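Local coordinates for capsid polyprotein VP90 (Turkey astrovirus 2, PDB 3TS3) that probably self-assembles into the icosahedral shell of the virus, this chain being the projection domain that forms the capsid spike, at residues Asn50-Pro55 and Ser75-Leu80; Glu114-Lys119 and Pro142-Gly147; Gly151-Leu156 and Trp190-Thr195. All blocks are in the same frame, centred on the assembly; numbering follows the deposited sequence.

Interaction 1: residues Asn50-Pro55 and Ser75-Leu80; sequences NQITIP and SWWNIL. Unlike the reference sequence in segment 50-55: I54 (reference Thr).
The indole of W77 reaches across to the chain of N50-P55 and meets three residues there, each in a different way. The first side-chain bond of W77 points toward N50-P55, and with CG anti to the carbonyl carbon (chi1 -61°) the ring lies against I52 and P55. I52 approaches over one face: its CD1 stands 4.0 Å from the centroid of the W77 five-membered ring, a CH-pi contact displaced toward the rim, and the two side chains run at a slant to each other. The extended end of I52 (chi2 175°) is what brings that methyl over the pyrrole. At the indole edge, in the ring plane, sits the carbonyl oxygen of N50. W77 NE1 gives it only a weak, bent hydrogen bond, 3.1 Å to N50 O with 129° at the hydrogen, and the same N-H also makes a weak bond to the A74 carbonyl, so it is shared between two acceptors. P55 meets the six-membered end of the indole, the two side chains crossing at about a right angle, with P55 CB 3.7 Å from W77 CH2.

The setting is the end of an antiparallel pairing between strands 47-52 and 76-81 in the large sheet of the spike domain, in which W77 bonds through its backbone to Y48 and I52 to A74. The chain turns a corner at S75, just where Q51 faces it with the two CA atoms 3.8 Å apart, and the S75 CA-H points at N50 O with CA and oxygen separated by 3.5 Å. S75 O accepts the N49 side-chain amide. L131 of helix 129-135 packs on both I52 and W77, while N50 points its first side-chain bond away and its ND2 hydrogen-bonds D128.

Interaction 2: residues Glu114-Lys119 and Pro142-Gly147; sequences EPAIQK and PVISMG
V143 carries its CG1 between its own backbone N and carbonyl carbon (chi1 60°), the crowded position for a valine, and this sets the methyl against Q118: CG1 lies 3.6 Å from Q118 O and 3.9 Å from Q118 CB. Q118 meets the valine through CB, which the backbone places there; with CG anti to the carbonyl carbon and the chain bent at chi2 (-72°), the amide is carried off from V143.

Beneath these side chains the two residues form an antiparallel hydrogen-bonded pair. Q118 N donates to V143 O over 3.0 Å, and V143 N returns a bond of 2.9 Å to Q118 O. Q118 O also receives the CA-H of P142. The sheet face carrying I117 and P142 is held by apolar contact: the two side chains lie side by side and point the same way, with I117 CG2 4.0 Å from P142 CB.

Upstream, a type I turn from E114 to I117, closed by a hydrogen bond from I117 N to E114 O, leads into the strand. There A116 O and S145 N stand 4.4 Å apart, and the Y192 hydroxyl bonds to both, joining the turn to strand 142-148.

Strand 117-119 is thus a short partner of strand 142-148, which pairs in turn with strands 153-159 and 187-189; F34 of strand 34-37 packs on A116 and I144, and I57 and Y59 of strand 56-59 lie against V143.

Interaction 3: residues Gly151-Leu156 and Trp190-Thr195; sequences GRRAAL and WSYSDT
W190 begins the segment by offering one indole face to R153, whose guanidinium lies flat on it with the planes only 9° apart. The stack is also a cation-pi contact, with R153 CZ 3.7 Å from the centroid of the W190 five-membered ring. A bend at chi2 (100°) folds the arginine chain over the indole, and S145 OG, hydrogen-bonded to R153 NE, helps to fix the rotation of the group. G151 O sits at the indole edge, in the ring plane, 3.4 Å from W190 CZ3.

S191 opens a type I beta turn, S191 O accepting D194 N at 3.0 Å. Y192 follows at the guanidinium edge, its CD1 4.2 Å from R153 NH2; a water joins the two residues by accepting from R153 NH2 and donating to Y192 O. D194 closes the turn and returns to the tryptophan: W190 NE1 reaches D194 O at 2.9 Å along a nearly straight bond (170°), although the donor lies above the carbonyl plane. The D194 carboxylate turns to T31 and H202. T195 is the N-cap of helix 196-202, from which F199 also stacks on W190.

Taken together, this is a beta turn leading into a capped helix, with an arginine from strand 153-159 stacked on the tryptophan that precedes the turn: structural packing within the spike domain.

How the interactions relate
From the N terminus, interaction 1 comes first, closing the excursion that holds the small sheet of strands 56-59 and 67-70. Interaction 2 closes a loop with helix 129-135, and interaction 3 one with strand 164-171. The three follow in series; none nests or crosses. Interactions 2 and 3 touch, their centres about 9 Å apart, through adjacent strands 142-148 and 153-159, where I144 N and L156 O are 2.8 Å apart. Interaction 1 joins the same sheet through strand 164-171, which pairs with both 76-81 and 153-159. The excursion closed by interaction 1 also reaches interaction 3, where F69 packs on R153 and Y192, and helix 129-135, from the loop closed by interaction 2, reaches interaction 1.

Interaction 1: residues Asn50-Pro55 and Ser75-Leu80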
loop_
_atom_site.group_PDB
_atom_site.type_symbol
_atom_site.label_atom_id
_atom_site.label_comp_id
_atom_site.label_asym_id
_atom_site.label_seq_id
_atom_site.Cartn_x
_atom_site.Cartn_y
_atom_site.Cartn_z
ATOM N N ASN C 50 22.757 -4.561 -13.679
ATOM C CA ASN C 50 24.158 -4.181 -13.629
ATOM C C ASN C 50 24.472 -3.409 -12.350
ATOM O O ASN C 50 23.699 -2.576 -11.932
ATOM C CB ASN C 50 24.550 -3.364 -14.858
ATOM C CG ASN C 50 26.049 -3.239 -15.013
ATOM O OD1 ASN C 50 26.776 -4.202 -14.844
ATOM N ND2 ASN C 50 26.507 -2.050 -15.347
ATOM N N GLN C 51 25.625 -3.661 -11.753
ATOM C CA GLN C 51 26.001 -2.906 -10.572
ATOM C C GLN C 51 26.324 -1.458 -10.926
ATOM O O GLN C 51 27.136 -1.193 -11.802
ATOM C CB GLN C 51 27.230 -3.541 -9.929
ATOM C CG GLN C 51 27.871 -2.706 -8.844
ATOM C CD GLN C 51 27.082 -2.703 -7.565
ATOM O OE1 GLN C 51 26.203 -3.531 -7.363
ATOM N NE2 GLN C 51 27.408 -1.775 -6.679
ATOM N N ILE C 52 25.695 -0.533 -10.213
ATOM C CA ILE C 52 26.002 0.877 -10.313
ATOM C C ILE C 52 26.373 1.350 -8.915
ATOM O O ILE C 52 25.601 1.195 -7.984
ATOM C CB ILE C 52 24.804 1.694 -10.854
ATOM C CG1 ILE C 52 24.330 1.130 -12.197
ATOM C CG2 ILE C 52 25.177 3.157 -11.010
ATOM C CD1 ILE C 52 23.087 1.811 -12.739
ATOM N N THR C 53 27.578 1.888 -8.770
ATOM C CA THR C 53 28.135 2.088 -7.367
ATOM C C THR C 53 27.808 3.451 -6.774
ATOM O O THR C 53 27.605 3.528 -5.570
ATOM C CB THR C 53 29.672 1.992 -7.377
ATOM O OG1 THR C 53 30.194 2.844 -8.404
ATOM C CG2 THR C 53 30.124 0.549 -7.601
ATOM N N ILE C 54 27.676 4.470 -7.611
ATOM C CA ILE C 54 27.286 5.779 -7.109
ATOM C C ILE C 54 26.156 6.322 -7.965
ATOM O O ILE C 54 26.295 7.321 -8.646
ATOM C CB ILE C 54 28.478 6.756 -7.129
ATOM C CG1 ILE C 54 29.704 6.087 -6.512
ATOM C CG2 ILE C 54 28.143 8.037 -6.376
ATOM C CD1 ILE C 54 30.922 6.936 -6.565
ATOM N N PRO C 55 25.022 5.644 -7.910
ATOM C CA PRO C 55 23.849 6.082 -8.665
ATOM C C PRO C 55 23.236 7.372 -8.113
ATOM O O PRO C 55 23.288 7.620 -6.917
ATOM C CB PRO C 55 22.874 4.913 -8.490
ATOM C CG PRO C 55 23.247 4.323 -7.175
ATOM C CD PRO C 55 24.752 4.426 -7.129
ATOM N N SER C 75 22.614 -3.717 -7.893
ATOM C CA SER C 75 22.775 -4.436 -9.156
ATOM C C SER C 75 21.458 -4.699 -9.893
ATOM O O SER C 75 21.467 -5.119 -11.035
ATOM C CB SER C 75 23.504 -5.765 -8.931
ATOM O OG SER C 75 24.857 -5.570 -8.557
ATOM N N TRP C 76 20.331 -4.493 -9.221
ATOM C CA TRP C 76 19.029 -4.748 -9.831
ATOM C C TRP C 76 18.172 -3.480 -9.860
ATOM O O TRP C 76 17.797 -2.943 -8.837
ATOM C CB TRP C 76 18.323 -5.895 -9.104
ATOM C CG TRP C 76 19.085 -7.196 -9.186
ATOM C CD1 TRP C 76 19.971 -7.688 -8.272
ATOM C CD2 TRP C 76 19.032 -8.157 -10.245
ATOM N NE1 TRP C 76 20.471 -8.890 -8.698
ATOM C CE2 TRP C 76 19.901 -9.207 -9.900
ATOM C CE3 TRP C 76 18.326 -8.238 -11.449
ATOM C CZ2 TRP C 76 20.090 -10.310 -10.714
ATOM C CZ3 TRP C 76 18.515 -9.341 -12.254
ATOM C CH2 TRP C 76 19.385 -10.363 -11.882
ATOM N N TRP C 77 17.886 -3.030 -11.070
ATOM C CA TRP C 77 17.210 -1.772 -11.310
ATOM C C TRP C 77 15.861 -2.026 -11.951
ATOM O O TRP C 77 15.741 -2.838 -12.840
ATOM C CB TRP C 77 18.108 -0.873 -12.161
ATOM C CG TRP C 77 19.372 -0.597 -11.427
ATOM C CD1 TRP C 77 20.553 -1.268 -11.537
ATOM C CD2 TRP C 77 19.562 0.384 -10.404
ATOM N NE1 TRP C 77 21.476 -0.744 -10.666
ATOM C CE2 TRP C 77 20.891 0.273 -9.960
ATOM C CE3 TRP C 77 18.743 1.358 -9.836
ATOM C CZ2 TRP C 77 21.407 1.091 -8.962
ATOM C CZ3 TRP C 77 19.257 2.166 -8.861
ATOM C CH2 TRP C 77 20.577 2.035 -8.435
ATOM N N ASN C 78 14.848 -1.354 -11.440
ATOM C CA ASN C 78 13.489 -1.614 -11.852
ATOM C C ASN C 78 12.763 -0.373 -12.329
ATOM O O ASN C 78 12.700 0.608 -11.628
ATOM C CB ASN C 78 12.746 -2.238 -10.672
ATOM C CG ASN C 78 13.460 -3.456 -10.128
ATOM O OD1 ASN C 78 13.315 -4.541 -10.649
ATOM N ND2 ASN C 78 14.246 -3.270 -9.083
ATOM N N ILE C 79 12.226 -0.445 -13.539
ATOM C CA ILE C 79 11.427 0.628 -14.094
ATOM C C ILE C 79 10.005 0.083 -14.196
ATOM O O ILE C 79 9.691 -0.678 -15.103
ATOM C CB ILE C 79 11.943 1.004 -15.495
ATOM C CG1 ILE C 79 13.440 1.307 -15.444
ATOM C CG2 ILE C 79 11.193 2.192 -16.046
ATOM C CD1 ILE C 79 14.097 1.438 -16.799
ATOM N N LEU C 80 9.147 0.497 -13.269
ATOM C CA LEU C 80 7.781 -0.011 -13.212
ATOM C C LEU C 80 6.751 1.080 -13.492
ATOM O O LEU C 80 6.976 2.240 -13.205
ATOM C CB LEU C 80 7.503 -0.666 -11.858
ATOM C CG LEU C 80 8.388 -1.847 -11.471
ATOM C CD1 LEU C 80 7.810 -2.506 -10.228
ATOM C CD2 LEU C 80 8.473 -2.844 -12.606
#

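Interaction 2: residues Glu114-Lys119 and Pro142-Gly147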
loop_
_atom_site.group_PDB
_atom_site.type_symbol
_atom_site.label_atom_id
_atom_site.label_comp_id
_atom_site.label_asym_id
_atom_site.label_seq_id
_atom_site.Cartn_x
_atom_site.Cartn_y
_atom_site.Cartn_z
ATOM N N GLU C 114 5.466 23.214 -6.517
ATOM C CA GLU C 114 5.445 22.323 -5.360
ATOM C C GLU C 114 6.872 21.886 -5.062
ATOM O O GLU C 114 7.585 21.461 -5.954
ATOM C CB GLU C 114 4.596 21.077 -5.636
ATOM C CG GLU C 114 3.106 21.280 -5.562
ATOM C CD GLU C 114 2.593 21.505 -4.152
ATOM O OE1 GLU C 114 3.360 21.332 -3.183
ATOM O OE2 GLU C 114 1.408 21.842 -4.034
ATOM N N PRO C 115 7.263 21.931 -3.799
ATOM C CA PRO C 115 8.632 21.588 -3.416
ATOM C C PRO C 115 8.990 20.153 -3.797
ATOM O O PRO C 115 10.117 19.891 -4.177
ATOM C CB PRO C 115 8.613 21.763 -1.904
ATOM C CG PRO C 115 7.628 22.861 -1.693
ATOM C CD PRO C 115 6.554 22.632 -2.715
ATOM N N ALA C 116 8.029 19.246 -3.711
ATOM C CA ALA C 116 8.276 17.846 -4.046
ATOM C C ALA C 116 8.655 17.622 -5.505
ATOM O O ALA C 116 9.383 16.700 -5.822
ATOM C CB ALA C 116 7.094 16.963 -3.664
ATOM N N ILE C 117 8.132 18.455 -6.393
ATOM C CA ILE C 117 8.302 18.208 -7.810
ATOM C C ILE C 117 9.472 18.961 -8.406
ATOM O O ILE C 117 9.570 20.165 -8.287
ATOM C CB ILE C 117 7.031 18.560 -8.608
ATOM C CG1 ILE C 117 5.794 17.922 -7.975
ATOM C CG2 ILE C 117 7.196 18.154 -10.071
ATOM C CD1 ILE C 117 4.505 18.382 -8.613
ATOM N N GLN C 118 10.331 18.219 -9.083
ATOM C CA GLN C 118 11.509 18.789 -9.719
ATOM C C GLN C 118 11.519 18.440 -11.201
ATOM O O GLN C 118 10.721 17.638 -11.658
ATOM C CB GLN C 118 12.799 18.314 -9.047
ATOM C CG GLN C 118 12.841 18.540 -7.546
ATOM C CD GLN C 118 12.995 20.000 -7.153
ATOM O OE1 GLN C 118 13.309 20.847 -7.973
ATOM N NE2 GLN C 118 12.788 20.286 -5.885
ATOM N N LYS C 119 12.415 19.075 -11.946
ATOM C CA LYS C 119 12.508 18.851 -13.374
ATOM C C LYS C 119 13.681 17.941 -13.626
ATOM O O LYS C 119 14.795 18.246 -13.255
ATOM C CB LYS C 119 12.719 20.173 -14.113
ATOM C CG LYS C 119 11.530 21.109 -14.051
ATOM C CD LYS C 119 11.814 22.434 -14.725
ATOM C CE LYS C 119 10.574 23.303 -14.773
ATOM N NZ LYS C 119 10.733 24.441 -15.709
ATOM N N PRO C 142 8.629 15.634 -14.884
ATOM C CA PRO C 142 8.530 15.715 -13.430
ATOM C C PRO C 142 9.248 14.552 -12.758
ATOM O O PRO C 142 9.151 13.432 -13.221
ATOM C CB PRO C 142 7.028 15.602 -13.184
ATOM C CG PRO C 142 6.407 16.231 -14.394
ATOM C CD PRO C 142 7.332 15.882 -15.543
ATOM N N VAL C 143 9.979 14.845 -11.690
ATOM C CA VAL C 143 10.596 13.816 -10.875
ATOM C C VAL C 143 10.350 14.105 -9.398
ATOM O O VAL C 143 10.376 15.251 -8.973
ATOM C CB VAL C 143 12.101 13.624 -11.183
ATOM C CG1 VAL C 143 12.891 14.890 -10.937
ATOM C CG2 VAL C 143 12.661 12.470 -10.376
ATOM N N ILE C 144 10.069 13.057 -8.637
ATOM C CA ILE C 144 9.810 13.212 -7.215
ATOM C C ILE C 144 10.662 12.261 -6.385
ATOM O O ILE C 144 10.691 11.074 -6.641
ATOM C CB ILE C 144 8.321 12.978 -6.885
ATOM C CG1 ILE C 144 7.442 13.993 -7.620
ATOM C CG2 ILE C 144 8.084 13.043 -5.381
ATOM C CD1 ILE C 144 5.960 13.654 -7.591
ATOM N N SER C 145 11.334 12.801 -5.378
ATOM C CA SER C 145 12.121 12.008 -4.444
ATOM C C SER C 145 11.190 11.256 -3.496
ATOM O O SER C 145 10.347 11.855 -2.863
ATOM C CB SER C 145 13.024 12.957 -3.656
ATOM O OG SER C 145 13.545 12.354 -2.498
ATOM N N MET C 146 11.358 9.941 -3.402
ATOM C CA MET C 146 10.549 9.021 -2.671
ATOM C C MET C 146 11.450 8.128 -1.884
ATOM O O MET C 146 12.603 7.926 -2.180
ATOM C CB MET C 146 9.668 8.165 -3.597
ATOM C CG MET C 146 8.815 8.938 -4.611
ATOM S SD MET C 146 7.429 9.816 -3.856
ATOM C CE MET C 146 6.376 8.472 -3.307
ATOM N N GLY C 147 10.872 7.395 -0.976
ATOM C CA GLY C 147 11.529 6.311 -0.283
ATOM C C GLY C 147 10.540 5.248 0.112
ATOM O O GLY C 147 9.378 5.545 0.376
#

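Interaction 3: residues Gly151-Leu156 and Trp190-Thr195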
loop_
_atom_site.group_PDB
_atom_site.type_symbol
_atom_site.label_atom_id
_atom_site.label_comp_id
_atom_site.label_asym_id
_atom_site.label_seq_id
_atom_site.Cartn_x
_atom_site.Cartn_y
_atom_site.Cartn_z
ATOM N N GLY C 151 13.441 3.062 4.058
ATOM C CA GLY C 151 14.324 4.186 3.803
ATOM C C GLY C 151 15.236 4.029 2.594
ATOM O O GLY C 151 16.290 4.633 2.529
ATOM N N ARG C 152 14.813 3.226 1.627
ATOM C CA ARG C 152 15.588 3.044 0.408
ATOM C C ARG C 152 15.077 4.055 -0.602
ATOM O O ARG C 152 13.947 3.967 -1.062
ATOM C CB ARG C 152 15.398 1.634 -0.132
ATOM C CG ARG C 152 16.373 1.262 -1.229
ATOM C CD ARG C 152 16.103 -0.127 -1.757
ATOM N NE ARG C 152 17.172 -0.595 -2.634
ATOM C CZ ARG C 152 18.263 -1.224 -2.221
ATOM N NH1 ARG C 152 18.460 -1.473 -0.934
ATOM N NH2 ARG C 152 19.166 -1.599 -3.109
ATOM N N ARG C 153 15.933 5.014 -0.927
ATOM C CA ARG C 153 15.586 6.119 -1.802
ATOM C C ARG C 153 15.247 5.639 -3.206
ATOM O O ARG C 153 15.849 4.707 -3.725
ATOM C CB ARG C 153 16.733 7.133 -1.863
ATOM C CG ARG C 153 16.373 8.503 -2.449
ATOM C CD ARG C 153 16.161 9.477 -1.331
ATOM N NE ARG C 153 15.893 10.862 -1.716
ATOM C CZ ARG C 153 16.715 11.872 -1.468
ATOM N NH1 ARG C 153 17.884 11.655 -0.883
ATOM N NH2 ARG C 153 16.365 13.103 -1.801
ATOM N N ALA C 154 14.271 6.321 -3.799
ATOM C CA ALA C 154 13.715 5.983 -5.104
ATOM C C ALA C 154 13.174 7.234 -5.786
ATOM O O ALA C 154 13.169 8.301 -5.209
ATOM C CB ALA C 154 12.613 4.951 -4.958
ATOM N N ALA C 155 12.733 7.092 -7.026
ATOM C CA ALA C 155 12.190 8.221 -7.748
ATOM C C ALA C 155 10.887 7.879 -8.439
ATOM O O ALA C 155 10.743 6.802 -8.979
ATOM C CB ALA C 155 13.193 8.721 -8.770
ATOM N N LEU C 156 9.953 8.823 -8.432
ATOM C CA LEU C 156 8.729 8.687 -9.203
ATOM C C LEU C 156 8.804 9.731 -10.309
ATOM O O LEU C 156 8.965 10.914 -10.041
ATOM C CB LEU C 156 7.496 8.924 -8.331
ATOM C CG LEU C 156 6.123 8.944 -9.016
ATOM C CD1 LEU C 156 5.770 7.599 -9.611
ATOM C CD2 LEU C 156 5.056 9.380 -8.029
ATOM N N TRP C 190 9.975 11.920 0.007
ATOM C CA TRP C 190 11.155 12.130 0.824
ATOM C C TRP C 190 11.685 13.526 0.527
ATOM O O TRP C 190 12.094 13.816 -0.586
ATOM C CB TRP C 190 12.150 11.038 0.424
ATOM C CG TRP C 190 13.513 11.030 1.044
ATOM C CD1 TRP C 190 14.279 12.100 1.381
ATOM C CD2 TRP C 190 14.296 9.866 1.334
ATOM N NE1 TRP C 190 15.480 11.677 1.891
ATOM C CE2 TRP C 190 15.518 10.310 1.867
ATOM C CE3 TRP C 190 14.078 8.496 1.201
ATOM C CZ2 TRP C 190 16.513 9.432 2.269
ATOM C CZ3 TRP C 190 15.067 7.626 1.603
ATOM C CH2 TRP C 190 16.270 8.097 2.124
ATOM N N SER C 191 11.677 14.377 1.542
ATOM C CA SER C 191 12.089 15.767 1.397
ATOM C C SER C 191 13.538 15.883 0.943
ATOM O O SER C 191 14.388 15.144 1.386
ATOM C CB SER C 191 11.922 16.487 2.736
ATOM O OG SER C 191 12.581 17.731 2.718
ATOM N N TYR C 192 13.804 16.852 0.078
ATOM C CA TYR C 192 15.142 17.036 -0.478
ATOM C C TYR C 192 16.183 17.391 0.587
ATOM O O TYR C 192 17.363 17.202 0.380
ATOM C CB TYR C 192 15.127 18.007 -1.669
ATOM C CG TYR C 192 14.297 17.463 -2.809
ATOM C CD1 TYR C 192 14.825 16.547 -3.704
ATOM C CD2 TYR C 192 12.971 17.827 -2.958
ATOM C CE1 TYR C 192 14.058 16.021 -4.719
ATOM C CE2 TYR C 192 12.204 17.311 -3.966
ATOM C CZ TYR C 192 12.747 16.412 -4.844
ATOM O OH TYR C 192 11.976 15.899 -5.849
ATOM N N SER C 193 15.731 17.887 1.729
ATOM C CA SER C 193 16.644 18.233 2.813
ATOM C C SER C 193 16.860 17.126 3.855
ATOM O O SER C 193 17.594 17.316 4.813
ATOM C CB SER C 193 16.189 19.521 3.493
ATOM O OG SER C 193 14.805 19.487 3.747
ATOM N N ASP C 194 16.225 15.976 3.664
ATOM C CA ASP C 194 16.306 14.883 4.628
ATOM C C ASP C 194 17.338 13.827 4.267
ATOM O O ASP C 194 17.427 13.389 3.130
ATOM C CB ASP C 194 14.956 14.159 4.765
ATOM C CG ASP C 194 14.016 14.828 5.739
ATOM O OD1 ASP C 194 14.378 15.870 6.295
ATOM O OD2 ASP C 194 12.910 14.289 5.946
ATOM N N THR C 195 18.092 13.410 5.274
ATOM C CA THR C 195 18.982 12.275 5.183
ATOM C C THR C 195 18.087 11.059 5.347
ATOM O O THR C 195 16.907 11.201 5.619
ATOM C CB THR C 195 20.001 12.250 6.322
ATOM O OG1 THR C 195 19.309 12.123 7.564
ATOM C CG2 THR C 195 20.829 13.515 6.337
HETATM O O HOH W 1 18.086 15.487 -1.576
#